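Local coordinates for protein TodX (Pseudomonas putida, PDB 3BS0) that probably carries toluene and related aromatic hydrocarbons across the outer membrane, as a beta-barrel transporter of the FadL family, at residues 188-193 / 262-267; 267-272 / 314-319; 122-127 / 255-260; 63-68 / 112-117. One frame throughout, in Å; residues are numbered along the deposited sequence.

Contact 1: 188-193 / 262-267. With C8E ((hydroxyethyloxy)tri(ethyloxy)octane), chain C.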
loop_
_atom_site.group_PDB
_atom_site.type_symbol
_atom_site.label_atom_id
_atom_site.label_comp_id
_atom_site.label_asym_id
_atom_site.label_seq_id
_atom_site.Cartn_x
_atom_site.Cartn_y
_atom_site.Cartn_z
ATOM N N PRO A 188 -33.403 -10.466 6.977
ATOM C CA PRO A 188 -34.858 -10.432 7.127
ATOM C C PRO A 188 -35.425 -9.373 8.051
ATOM O O PRO A 188 -36.609 -9.109 8.010
ATOM C CB PRO A 188 -35.193 -11.838 7.608
ATOM C CG PRO A 188 -33.987 -12.230 8.357
ATOM C CD PRO A 188 -32.876 -11.750 7.478
ATOM N N SER A 189 -34.625 -8.766 8.906
ATOM C CA SER A 189 -35.209 -7.741 9.767
ATOM C C SER A 189 -35.085 -6.327 9.198
ATOM O O SER A 189 -35.978 -5.503 9.391
ATOM C CB SER A 189 -34.595 -7.806 11.171
ATOM O OG SER A 189 -33.212 -8.066 11.097
ATOM N N LEU A 190 -34.002 -6.048 8.480
ATOM C CA LEU A 190 -33.821 -4.716 7.914
ATOM C C LEU A 190 -34.334 -4.552 6.471
ATOM O O LEU A 190 -34.693 -3.451 6.050
ATOM C CB LEU A 190 -32.339 -4.325 7.989
ATOM C CG LEU A 190 -31.801 -4.239 9.418
ATOM C CD1 LEU A 190 -30.298 -4.006 9.398
ATOM C CD2 LEU A 190 -32.507 -3.116 10.161
ATOM N N ALA A 191 -34.369 -5.654 5.733
ATOM C CA ALA A 191 -34.812 -5.658 4.340
ATOM C C ALA A 191 -36.061 -4.848 4.036
ATOM O O ALA A 191 -36.143 -4.205 2.986
ATOM C CB ALA A 191 -35.013 -7.086 3.867
ATOM N N GLY A 192 -37.035 -4.884 4.941
ATOM C CA GLY A 192 -38.265 -4.140 4.736
ATOM C C GLY A 192 -38.055 -2.652 4.928
ATOM O O GLY A 192 -38.727 -1.824 4.309
ATOM N N PHE A 193 -37.112 -2.302 5.791
ATOM C CA PHE A 193 -36.830 -0.911 6.076
ATOM C C PHE A 193 -36.105 -0.289 4.892
ATOM O O PHE A 193 -36.462 0.792 4.427
ATOM C CB PHE A 193 -35.967 -0.802 7.341
ATOM C CG PHE A 193 -35.694 0.609 7.762
ATOM C CD1 PHE A 193 -36.732 1.429 8.207
ATOM C CD2 PHE A 193 -34.405 1.146 7.666
ATOM C CE1 PHE A 193 -36.489 2.774 8.550
ATOM C CE2 PHE A 193 -34.159 2.474 8.005
ATOM C CZ PHE A 193 -35.199 3.285 8.446
ATOM N N ALA A 262 -34.951 7.770 6.340
ATOM C CA ALA A 262 -34.911 7.351 7.737
ATOM C C ALA A 262 -33.644 6.542 7.955
ATOM O O ALA A 262 -33.241 5.765 7.088
ATOM C CB ALA A 262 -36.106 6.510 8.064
ATOM N N VAL A 263 -33.008 6.732 9.104
ATOM C CA VAL A 263 -31.776 6.015 9.413
ATOM C C VAL A 263 -31.963 5.097 10.622
ATOM O O VAL A 263 -32.589 5.468 11.607
ATOM C CB VAL A 263 -30.634 7.012 9.677
ATOM C CG1 VAL A 263 -29.357 6.274 10.009
ATOM C CG2 VAL A 263 -30.440 7.908 8.453
ATOM N N LEU A 264 -31.420 3.890 10.538
ATOM C CA LEU A 264 -31.536 2.921 11.623
ATOM C C LEU A 264 -30.168 2.283 11.842
ATOM O O LEU A 264 -29.911 1.166 11.384
ATOM C CB LEU A 264 -32.577 1.849 11.256
ATOM C CG LEU A 264 -33.133 0.902 12.326
ATOM C CD1 LEU A 264 -34.063 -0.124 11.647
ATOM C CD2 LEU A 264 -32.010 0.196 13.070
ATOM N N PRO A 265 -29.278 2.995 12.556
ATOM C CA PRO A 265 -27.901 2.620 12.911
ATOM C C PRO A 265 -27.815 1.441 13.863
ATOM O O PRO A 265 -28.745 1.162 14.611
ATOM C CB PRO A 265 -27.366 3.877 13.571
ATOM C CG PRO A 265 -28.576 4.359 14.327
ATOM C CD PRO A 265 -29.652 4.245 13.243
ATOM N N LEU A 266 -26.687 0.749 13.845
ATOM C CA LEU A 266 -26.527 -0.361 14.741
ATOM C C LEU A 266 -25.066 -0.747 14.895
ATOM O O LEU A 266 -24.420 -1.226 13.957
ATOM C CB LEU A 266 -27.428 -1.510 14.289
ATOM C CG LEU A 266 -27.093 -2.716 13.424
ATOM C CD1 LEU A 266 -26.324 -3.711 14.259
ATOM C CD2 LEU A 266 -28.395 -3.368 12.944
ATOM N N ASP A 267 -24.558 -0.485 16.105
ATOM C CA ASP A 267 -23.170 -0.747 16.493
ATOM C C ASP A 267 -22.919 -2.204 16.775
ATOM O O ASP A 267 -23.786 -2.902 17.288
ATOM C CB ASP A 267 -22.804 0.026 17.753
ATOM C CG ASP A 267 -23.276 1.447 17.714
ATOM O OD1 ASP A 267 -23.082 2.111 16.674
ATOM O OD2 ASP A 267 -23.833 1.903 18.729
HETATM C C1 C8E C . -28.119 -4.379 5.910
HETATM C C2 C8E C . -29.289 -5.093 5.426
HETATM C C3 C8E C . -29.540 -4.931 3.997
HETATM C C4 C8E C . -30.610 -5.836 3.630
HETATM C C5 C8E C . -31.554 -5.106 2.759
HETATM C C6 C8E C . -32.032 -5.945 1.675
HETATM C C7 C8E C . -32.844 -4.957 0.993
HETATM C C8 C8E C . -33.180 -5.416 -0.362
HETATM O O9 C8E C . -34.380 -5.133 -1.057
HETATM C C10 C8E C . -35.612 -5.560 -0.486
HETATM C C11 C8E C . -36.691 -5.124 -1.440
HETATM O O12 C8E C . -37.975 -5.721 -1.111
HETATM C C13 C8E C . -38.856 -4.913 -0.248
HETATM C C14 C8E C . -40.025 -3.975 -0.723
HETATM O O15 C8E C . -40.292 -2.553 -0.476
#
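Phe193 meets Ala262 and Leu264 with the far half of its ring. Its CG lies anti to the backbone N (chi1 -176°), which swings the ring off the helix and out to the start of the strand. CZ comes to 3.4 Å from Ala262 CB, an oblique approach. On the next corner, CE2 is 3.7 Å from Leu264 CB. Leu264 CD1 sits over one face, 4.2 Å above the ring plane and offset toward the rim. Val263 N lies at the ring edge, near its plane. One turn back, Leu190 turns its CG away from the carbonyl carbon (chi1 -62°), and its two methyls fork. The Leu190 and Leu264 side chains cross obliquely, with Leu190 CD2 3.7 Å from Leu264 CD1. Leu190 CD1 goes to Leu266 CD2, 4.1 Å away. Helix 186-194 belongs to the long insertion between barrel strands 151-169 and 214-228. Strand 263-272 is the second arm of a hairpin at the same end of the barrel. The axes of 188-193 and 263-267 run nearly antiparallel, at 156°, and come within 10.7 Å. Apolar side chains from both meet between them. With an alanine at Phe193 the Ala262 methyl is likely to lose the ring beside it, and Leu264 CD1 the face it covers. Strand 244-257 adds to the packing, with Leu254 against Leu190 and Ala256 against Phe193. A detergent molecule, C8E, passes across the helix. Its C5 lies 3.7 Å from Ala191 CA, and its C1 is 4.1 Å from Leu190 CD1, the same methyl that meets Leu266.

Contact 2: 267-272 / 314-319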
loop_
_atom_site.group_PDB
_atom_site.type_symbol
_atom_site.label_atom_id
_atom_site.label_comp_id
_atom_site.label_asym_id
_atom_site.label_seq_id
_atom_site.Cartn_x
_atom_site.Cartn_y
_atom_site.Cartn_z
ATOM N N ASP A 267 -24.558 -0.485 16.105
ATOM C CA ASP A 267 -23.170 -0.747 16.493
ATOM C C ASP A 267 -22.919 -2.204 16.775
ATOM O O ASP A 267 -23.786 -2.902 17.288
ATOM C CB ASP A 267 -22.804 0.026 17.753
ATOM C CG ASP A 267 -23.276 1.447 17.714
ATOM O OD1 ASP A 267 -23.082 2.111 16.674
ATOM O OD2 ASP A 267 -23.833 1.903 18.729
ATOM N N GLY A 268 -21.713 -2.649 16.451
ATOM C CA GLY A 268 -21.361 -4.028 16.682
ATOM C C GLY A 268 -19.915 -4.256 16.324
ATOM O O GLY A 268 -19.130 -3.316 16.187
ATOM N N ASP A 269 -19.566 -5.523 16.179
ATOM C CA ASP A 269 -18.222 -5.917 15.821
ATOM C C ASP A 269 -18.166 -6.216 14.320
ATOM O O ASP A 269 -19.169 -6.608 13.718
ATOM C CB ASP A 269 -17.828 -7.172 16.604
ATOM C CG ASP A 269 -16.434 -7.647 16.267
ATOM O OD1 ASP A 269 -15.460 -7.016 16.743
ATOM O OD2 ASP A 269 -16.310 -8.639 15.512
ATOM N N ILE A 270 -16.998 -6.013 13.720
ATOM C CA ILE A 270 -16.822 -6.292 12.309
ATOM C C ILE A 270 -15.456 -6.881 12.128
ATOM O O ILE A 270 -14.491 -6.454 12.766
ATOM C CB ILE A 270 -16.953 -5.030 11.419
ATOM C CG1 ILE A 270 -17.191 -5.449 9.968
ATOM C CG2 ILE A 270 -15.694 -4.177 11.491
ATOM C CD1 ILE A 270 -17.638 -4.305 9.059
ATOM N N ARG A 271 -15.389 -7.892 11.277
ATOM C CA ARG A 271 -14.153 -8.569 10.974
ATOM C C ARG A 271 -14.041 -8.671 9.478
ATOM O O ARG A 271 -14.985 -9.073 8.796
ATOM C CB ARG A 271 -14.134 -9.988 11.554
ATOM C CG ARG A 271 -14.081 -10.074 13.051
ATOM C CD ARG A 271 -14.174 -11.517 13.487
ATOM N NE ARG A 271 -15.557 -11.964 13.665
ATOM C CZ ARG A 271 -15.946 -13.232 13.566
ATOM N NH1 ARG A 271 -15.061 -14.185 13.285
ATOM N NH2 ARG A 271 -17.217 -13.549 13.751
ATOM N N VAL A 272 -12.881 -8.283 8.977
ATOM C CA VAL A 272 -12.589 -8.364 7.569
ATOM C C VAL A 272 -11.643 -9.549 7.551
ATOM O O VAL A 272 -10.459 -9.419 7.828
ATOM C CB VAL A 272 -11.908 -7.077 7.081
ATOM C CG1 VAL A 272 -11.553 -7.192 5.620
ATOM C CG2 VAL A 272 -12.852 -5.901 7.274
ATOM N N ALA A 314 -17.602 -9.919 8.386
ATOM C CA ALA A 314 -18.617 -10.391 9.318
ATOM C C ALA A 314 -18.926 -9.291 10.325
ATOM O O ALA A 314 -18.056 -8.887 11.093
ATOM C CB ALA A 314 -18.121 -11.641 10.033
ATOM N N PHE A 315 -20.151 -8.780 10.286
ATOM C CA PHE A 315 -20.574 -7.752 11.224
ATOM C C PHE A 315 -21.601 -8.397 12.148
ATOM O O PHE A 315 -22.517 -9.099 11.701
ATOM C CB PHE A 315 -21.208 -6.570 10.507
ATOM C CG PHE A 315 -21.936 -5.621 11.434
ATOM C CD1 PHE A 315 -21.251 -4.609 12.099
ATOM C CD2 PHE A 315 -23.302 -5.751 11.636
ATOM C CE1 PHE A 315 -21.923 -3.742 12.943
ATOM C CE2 PHE A 315 -23.986 -4.893 12.480
ATOM C CZ PHE A 315 -23.298 -3.882 13.137
ATOM N N ILE A 316 -21.464 -8.146 13.437
ATOM C CA ILE A 316 -22.369 -8.767 14.367
ATOM C C ILE A 316 -22.743 -7.863 15.527
ATOM O O ILE A 316 -21.904 -7.199 16.110
ATOM C CB ILE A 316 -21.735 -10.085 14.854
ATOM C CG1 ILE A 316 -22.775 -10.961 15.536
ATOM C CG2 ILE A 316 -20.549 -9.796 15.765
ATOM C CD1 ILE A 316 -22.260 -12.369 15.698
ATOM N N SER A 317 -24.032 -7.832 15.829
ATOM C CA SER A 317 -24.562 -7.025 16.911
ATOM C C SER A 317 -25.512 -7.851 17.787
ATOM O O SER A 317 -25.750 -9.040 17.531
ATOM C CB SER A 317 -25.314 -5.826 16.338
ATOM O OG SER A 317 -26.403 -6.258 15.540
ATOM N N GLN A 318 -26.053 -7.202 18.814
ATOM C CA GLN A 318 -26.974 -7.840 19.741
ATOM C C GLN A 318 -28.280 -8.184 19.032
ATOM O O GLN A 318 -28.976 -9.128 19.408
ATOM C CB GLN A 318 -27.240 -6.903 20.919
ATOM C CG GLN A 318 -27.251 -7.596 22.288
ATOM C CD GLN A 318 -26.165 -8.653 22.423
ATOM O OE1 GLN A 318 -26.379 -9.822 22.084
ATOM N NE2 GLN A 318 -24.992 -8.248 22.906
ATOM N N LEU A 319 -28.595 -7.416 17.993
ATOM C CA LEU A 319 -29.811 -7.624 17.217
ATOM C C LEU A 319 -29.618 -8.587 16.064
ATOM O O LEU A 319 -30.590 -9.020 15.444
ATOM C CB LEU A 319 -30.308 -6.297 16.667
ATOM C CG LEU A 319 -31.086 -5.471 17.674
ATOM C CD1 LEU A 319 -31.497 -4.150 17.035
ATOM C CD2 LEU A 319 -32.305 -6.278 18.124
#
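Asp269 and Ile316 form a hydrogen-bonded antiparallel pair through both their backbone N-H groups. Asp269 N gives to Ile316 O at 2.9 Å, and Ile316 N gives back to Asp269 O at 2.8 Å. Arg271 and Ala314 repeat the pattern, with Arg271 N to Ala314 O and Ala314 N to Arg271 O. This is an antiparallel beta ladder. It joins the end of strand 263-272 to the short strand 314-317, while strand 244-257 pairs with the other edge of 263-272. The ladder thus extends that hairpin by another strand in this beta-barrel protein. Within 267-272, Arg271 NE has a long salt bridge to Asp269 OD2, at 3.9 Å. Ile270 and Phe315 make the non-hydrogen-bonded pair between the two bonded ones. There CA-H groups approach carbonyls: Ile270 CA is 3.1 Å from Ala314 O. On the face with Asp269 and Arg271, Ile316 CG2 touches Asp269 CB at 3.9 Å. Ala314 CB lies over one face of the Arg271 guanidinium. On the face with Ile270, Phe315 has its CG anti to the backbone N (chi1 167°). This lays the ring along the partner strand toward Gly268. Ile270 CB is at the ring edge, near its plane, and Phe315 CE1 reaches to 3.7 Å from Gly268 N.

Contact 3: 122-127 / 255-260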
loop_
_atom_site.group_PDB
_atom_site.type_symbol
_atom_site.label_atom_id
_atom_site.label_comp_id
_atom_site.label_asym_id
_atom_site.label_seq_id
_atom_site.Cartn_x
_atom_site.Cartn_y
_atom_site.Cartn_z
ATOM N N ILE A 122 -32.861 10.227 -2.828
ATOM C CA ILE A 122 -32.678 10.979 -1.593
ATOM C C ILE A 122 -31.203 11.105 -1.265
ATOM O O ILE A 122 -30.431 10.153 -1.361
ATOM C CB ILE A 122 -33.396 10.350 -0.385
ATOM C CG1 ILE A 122 -34.910 10.434 -0.556
ATOM C CG2 ILE A 122 -33.022 11.106 0.872
ATOM C CD1 ILE A 122 -35.425 9.653 -1.737
ATOM N N GLN A 123 -30.829 12.312 -0.880
ATOM C CA GLN A 123 -29.461 12.641 -0.537
ATOM C C GLN A 123 -29.284 12.444 0.968
ATOM O O GLN A 123 -29.840 13.203 1.771
ATOM C CB GLN A 123 -29.190 14.101 -0.914
ATOM C CG GLN A 123 -27.776 14.560 -0.643
ATOM C CD GLN A 123 -26.782 13.962 -1.604
ATOM O OE1 GLN A 123 -25.711 13.536 -1.204
ATOM N NE2 GLN A 123 -27.127 13.941 -2.886
ATOM N N THR A 124 -28.532 11.411 1.351
ATOM C CA THR A 124 -28.293 11.147 2.762
ATOM C C THR A 124 -27.143 12.060 3.131
ATOM O O THR A 124 -26.728 12.868 2.312
ATOM C CB THR A 124 -27.901 9.676 3.022
ATOM O OG1 THR A 124 -26.626 9.405 2.449
ATOM C CG2 THR A 124 -28.903 8.744 2.405
ATOM N N SER A 125 -26.622 11.949 4.344
ATOM C CA SER A 125 -25.525 12.817 4.739
ATOM C C SER A 125 -24.292 11.983 5.035
ATOM O O SER A 125 -23.317 12.459 5.630
ATOM C CB SER A 125 -25.922 13.622 5.970
ATOM O OG SER A 125 -24.899 14.528 6.306
ATOM N N PHE A 126 -24.332 10.724 4.611
ATOM C CA PHE A 126 -23.218 9.841 4.861
ATOM C C PHE A 126 -22.043 10.112 3.956
ATOM O O PHE A 126 -22.197 10.460 2.787
ATOM C CB PHE A 126 -23.644 8.382 4.722
ATOM C CG PHE A 126 -24.592 7.934 5.774
ATOM C CD1 PHE A 126 -25.970 7.973 5.555
ATOM C CD2 PHE A 126 -24.116 7.463 6.994
ATOM C CE1 PHE A 126 -26.870 7.543 6.547
ATOM C CE2 PHE A 126 -24.995 7.027 7.992
ATOM C CZ PHE A 126 -26.379 7.069 7.764
ATOM N N ASP A 127 -20.855 9.944 4.512
ATOM C CA ASP A 127 -19.655 10.154 3.758
ATOM C C ASP A 127 -19.404 8.883 2.981
ATOM O O ASP A 127 -20.135 7.899 3.119
ATOM C CB ASP A 127 -18.493 10.411 4.690
ATOM C CG ASP A 127 -17.632 11.541 4.221
ATOM O OD1 ASP A 127 -17.966 12.704 4.532
ATOM O OD2 ASP A 127 -16.632 11.268 3.525
ATOM N N SER A 255 -25.704 0.868 9.294
ATOM C CA SER A 255 -26.849 1.746 9.325
ATOM C C SER A 255 -27.714 1.618 8.076
ATOM O O SER A 255 -27.267 1.811 6.962
ATOM C CB SER A 255 -26.372 3.179 9.524
ATOM O OG SER A 255 -26.843 3.984 8.480
ATOM N N ALA A 256 -28.966 1.267 8.297
ATOM C CA ALA A 256 -29.934 1.066 7.249
ATOM C C ALA A 256 -30.625 2.377 6.974
ATOM O O ALA A 256 -30.852 3.162 7.892
ATOM C CB ALA A 256 -30.956 0.009 7.692
ATOM N N ILE A 257 -30.955 2.613 5.707
ATOM C CA ILE A 257 -31.648 3.832 5.329
ATOM C C ILE A 257 -32.884 3.523 4.476
ATOM O O ILE A 257 -32.820 2.774 3.490
ATOM C CB ILE A 257 -30.688 4.760 4.597
ATOM C CG1 ILE A 257 -29.444 4.980 5.476
ATOM C CG2 ILE A 257 -31.385 6.095 4.284
ATOM C CD1 ILE A 257 -28.127 4.747 4.751
ATOM N N SER A 258 -34.019 4.084 4.871
ATOM C CA SER A 258 -35.274 3.845 4.153
ATOM C C SER A 258 -35.410 4.689 2.901
ATOM O O SER A 258 -34.545 5.510 2.584
ATOM C CB SER A 258 -36.468 4.129 5.058
ATOM O OG SER A 258 -36.514 5.500 5.398
ATOM N N GLY A 259 -36.521 4.487 2.202
ATOM C CA GLY A 259 -36.788 5.222 0.978
ATOM C C GLY A 259 -37.064 6.690 1.222
ATOM O O GLY A 259 -37.181 7.480 0.284
ATOM N N ASP A 260 -37.215 7.073 2.476
ATOM C CA ASP A 260 -37.424 8.478 2.732
ATOM C C ASP A 260 -36.327 9.073 3.602
ATOM O O ASP A 260 -36.500 10.128 4.222
ATOM C CB ASP A 260 -38.826 8.756 3.300
ATOM C CG ASP A 260 -39.201 7.838 4.414
ATOM O OD1 ASP A 260 -38.506 7.870 5.462
ATOM O OD2 ASP A 260 -40.198 7.091 4.232
#
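Phe126 turns its CG anti to the carbonyl carbon (chi1 -68°), which sends the ring toward Ile257 and Ser255. Ile257 answers from the strand with CG1 likewise anti to its own carbonyl carbon (chi1 -54°). The two side chains come at each other from opposite directions. Ile257 CD1 lies 3.6 Å from Phe126 CE1, in an oblique approach. Ser255 OG stands near the next ring corner, with Phe126 CZ as its nearest carbon. The other branch of Ile257 also works: CG2 meets Thr124 CG2 at 4.1 Å, the side chains crossing at about a right angle. Thr124 CB lies at the edge of the Phe126 ring, in its plane, while Thr124 OG1 is hydrogen-bonded to Ser116 O. Farther along, Ile122 CD1 rests 3.4 Å from Gly259 O. A serine in place of Phe126 would probably leave the Ile257 CD1 methyl without the ring carbons it touches and open a gap between loop and strand. His201 and Val263 also touch this ring. The contact is that of an irregular loop, between strands 93-108 and 129-143, folded against the end of a beta hairpin, as in the elaborate extracellular loops of FadL-type barrels.

Contact 4: 63-68 / 112-117. Unlike the reference sequence in segment 63-68: Ala67 (reference Pro).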
loop_
_atom_site.group_PDB
_atom_site.type_symbol
_atom_site.label_atom_id
_atom_site.label_comp_id
_atom_site.label_asym_id
_atom_site.label_seq_id
_atom_site.Cartn_x
_atom_site.Cartn_y
_atom_site.Cartn_z
ATOM N N HIS A 63 -25.826 9.803 -15.394
ATOM C CA HIS A 63 -26.579 11.042 -15.570
ATOM C C HIS A 63 -25.651 12.246 -15.659
ATOM O O HIS A 63 -26.106 13.388 -15.703
ATOM C CB HIS A 63 -27.552 11.248 -14.409
ATOM C CG HIS A 63 -28.468 10.088 -14.162
ATOM N ND1 HIS A 63 -28.409 9.324 -13.014
ATOM C CD2 HIS A 63 -29.488 9.580 -14.895
ATOM C CE1 HIS A 63 -29.351 8.401 -13.049
ATOM N NE2 HIS A 63 -30.020 8.533 -14.181
ATOM N N GLY A 64 -24.347 11.989 -15.665
ATOM C CA GLY A 64 -23.390 13.078 -15.750
ATOM C C GLY A 64 -22.970 13.648 -14.409
ATOM O O GLY A 64 -22.286 14.672 -14.362
ATOM N N ALA A 65 -23.387 13.007 -13.323
ATOM C CA ALA A 65 -23.013 13.461 -11.987
ATOM C C ALA A 65 -21.622 12.930 -11.659
ATOM O O ALA A 65 -21.270 11.833 -12.065
ATOM C CB ALA A 65 -24.019 12.954 -10.950
ATOM N N GLU A 66 -20.822 13.713 -10.947
ATOM C CA GLU A 66 -19.500 13.241 -10.593
ATOM C C GLU A 66 -19.176 13.374 -9.114
ATOM O O GLU A 66 -19.635 14.276 -8.424
ATOM C CB GLU A 66 -18.409 13.939 -11.431
ATOM C CG GLU A 66 -18.051 15.359 -11.026
ATOM C CD GLU A 66 -16.966 15.962 -11.922
ATOM O OE1 GLU A 66 -15.834 15.412 -11.931
ATOM O OE2 GLU A 66 -17.243 16.976 -12.623
ATOM N N ALA A 67 -18.385 12.425 -8.646
ATOM C CA ALA A 67 -17.916 12.385 -7.279
ATOM C C ALA A 67 -16.417 12.270 -7.465
ATOM O O ALA A 67 -15.936 11.411 -8.202
ATOM C CB ALA A 67 -18.448 11.166 -6.579
ATOM N N LYS A 68 -15.674 13.153 -6.828
ATOM C CA LYS A 68 -14.238 13.100 -6.961
ATOM C C LYS A 68 -13.627 13.065 -5.597
ATOM O O LYS A 68 -14.213 13.557 -4.633
ATOM C CB LYS A 68 -13.719 14.316 -7.730
ATOM C CG LYS A 68 -14.315 15.629 -7.299
ATOM C CD LYS A 68 -13.605 16.790 -7.974
ATOM C CE LYS A 68 -14.605 17.836 -8.446
ATOM N NZ LYS A 68 -15.543 18.235 -7.348
ATOM N N LYS A 112 -21.773 15.033 -0.266
ATOM C CA LYS A 112 -22.696 15.745 -1.159
ATOM C C LYS A 112 -22.791 15.082 -2.529
ATOM O O LYS A 112 -23.525 15.544 -3.377
ATOM C CB LYS A 112 -22.255 17.205 -1.332
ATOM C CG LYS A 112 -21.929 17.896 -0.019
ATOM C CD LYS A 112 -21.467 19.318 -0.244
ATOM C CE LYS A 112 -22.599 20.209 -0.765
ATOM N NZ LYS A 112 -22.107 21.602 -1.046
ATOM N N SER A 113 -22.056 13.992 -2.719
ATOM C CA SER A 113 -22.037 13.265 -3.981
ATOM C C SER A 113 -23.155 12.220 -4.168
ATOM O O SER A 113 -23.869 11.869 -3.217
ATOM C CB SER A 113 -20.692 12.578 -4.141
ATOM O OG SER A 113 -20.823 11.488 -5.026
ATOM N N PHE A 114 -23.290 11.713 -5.397
ATOM C CA PHE A 114 -24.326 10.742 -5.695
ATOM C C PHE A 114 -24.047 9.431 -4.978
ATOM O O PHE A 114 -24.967 8.674 -4.681
ATOM C CB PHE A 114 -24.468 10.518 -7.209
ATOM C CG PHE A 114 -23.326 9.760 -7.846
ATOM C CD1 PHE A 114 -22.214 10.431 -8.350
ATOM C CD2 PHE A 114 -23.377 8.374 -7.967
ATOM C CE1 PHE A 114 -21.176 9.736 -8.969
ATOM C CE2 PHE A 114 -22.344 7.667 -8.581
ATOM C CZ PHE A 114 -21.237 8.353 -9.085
ATOM N N LEU A 115 -22.774 9.166 -4.688
ATOM C CA LEU A 115 -22.405 7.949 -3.978
ATOM C C LEU A 115 -23.100 7.959 -2.614
ATOM O O LEU A 115 -23.273 6.911 -1.978
ATOM C CB LEU A 115 -20.889 7.877 -3.795
ATOM C CG LEU A 115 -20.031 7.802 -5.059
ATOM C CD1 LEU A 115 -18.574 7.952 -4.673
ATOM C CD2 LEU A 115 -20.254 6.490 -5.787
ATOM N N SER A 116 -23.499 9.148 -2.166
ATOM C CA SER A 116 -24.187 9.283 -0.883
ATOM C C SER A 116 -25.702 9.421 -1.038
ATOM O O SER A 116 -26.369 10.028 -0.195
ATOM C CB SER A 116 -23.644 10.473 -0.083
ATOM O OG SER A 116 -22.331 10.219 0.391
ATOM N N GLN A 117 -26.250 8.926 -2.142
ATOM C CA GLN A 117 -27.697 8.958 -2.249
ATOM C C GLN A 117 -28.296 7.573 -2.284
ATOM O O GLN A 117 -27.657 6.578 -2.643
ATOM C CB GLN A 117 -28.252 9.830 -3.408
ATOM C CG GLN A 117 -27.510 9.984 -4.690
ATOM C CD GLN A 117 -27.984 11.253 -5.433
ATOM O OE1 GLN A 117 -27.892 11.356 -6.656
ATOM N NE2 GLN A 117 -28.480 12.223 -4.679
#
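Ala67 and Ala65 meet the Phe114 ring, and apolar contacts make up most of this meeting. Phe114 has its CG between the backbone N and the carbonyl carbon (chi1 71°), which brings one side of the ring to the short strand. Its CD1 is 4.0 Å from Ala65 CB. The neighbouring CE1 is 3.9 Å from Ala67 CB. Leu115 reaches the same methyl from another direction, with CD1 3.7 Å from Ala67 CB. Within the loop, Leu115 CG also lies over one face of the Phe114 ring, 4.2 Å above its plane and offset toward the rim. The second kind of contact is between ring and backbone. The atoms Glu66 C and Ala67 N lie at the ring edge, near its plane. Ala65 O comes in obliquely, 3.7 Å from Phe114 CE1. The polar bonds lie within 112-117 or go to a third part of the chain. Leu115 N bonds to Ser113 OG at 3.1 Å in an ST turn, though the place of that hydroxyl is less sure. Glu66 points away from the loop and forms a salt bridge with Lys58. Strand 66-69 itself pairs with strand 44-60, whose Val59 also touches Phe114. Ala67 stands where the reference sequence has proline. The contact rests mainly on apolar burial. Its chemistry implies a small apolar patch between the short strand 66-69, with the turn before it, and the loop 112-117.

In the fold
From the N terminus, contact 4 comes first. It closes the span from 63-68 to 112-117, tying the strand after 44-60 to the loop before 129-143. The same loop opens contact 3 and returns on itself, where Ser116 probably hydrogen-bonds back to the 122-127 part. Contact 3 closes only at 255-260. Contact 1 opens at 188-193, within that span, and closes beyond it at 262-267, so the two cross. They meet in the hairpin of strands 244-257 and 263-272, with Leu264 N probably bonded to Ala256 O. Contact 2 follows in series, shares Asp267 with contact 1, and carries the hairpin on to strand 314-317. Contacts 2 and 4 lie far apart, with nearest atoms about 17 Å from each other.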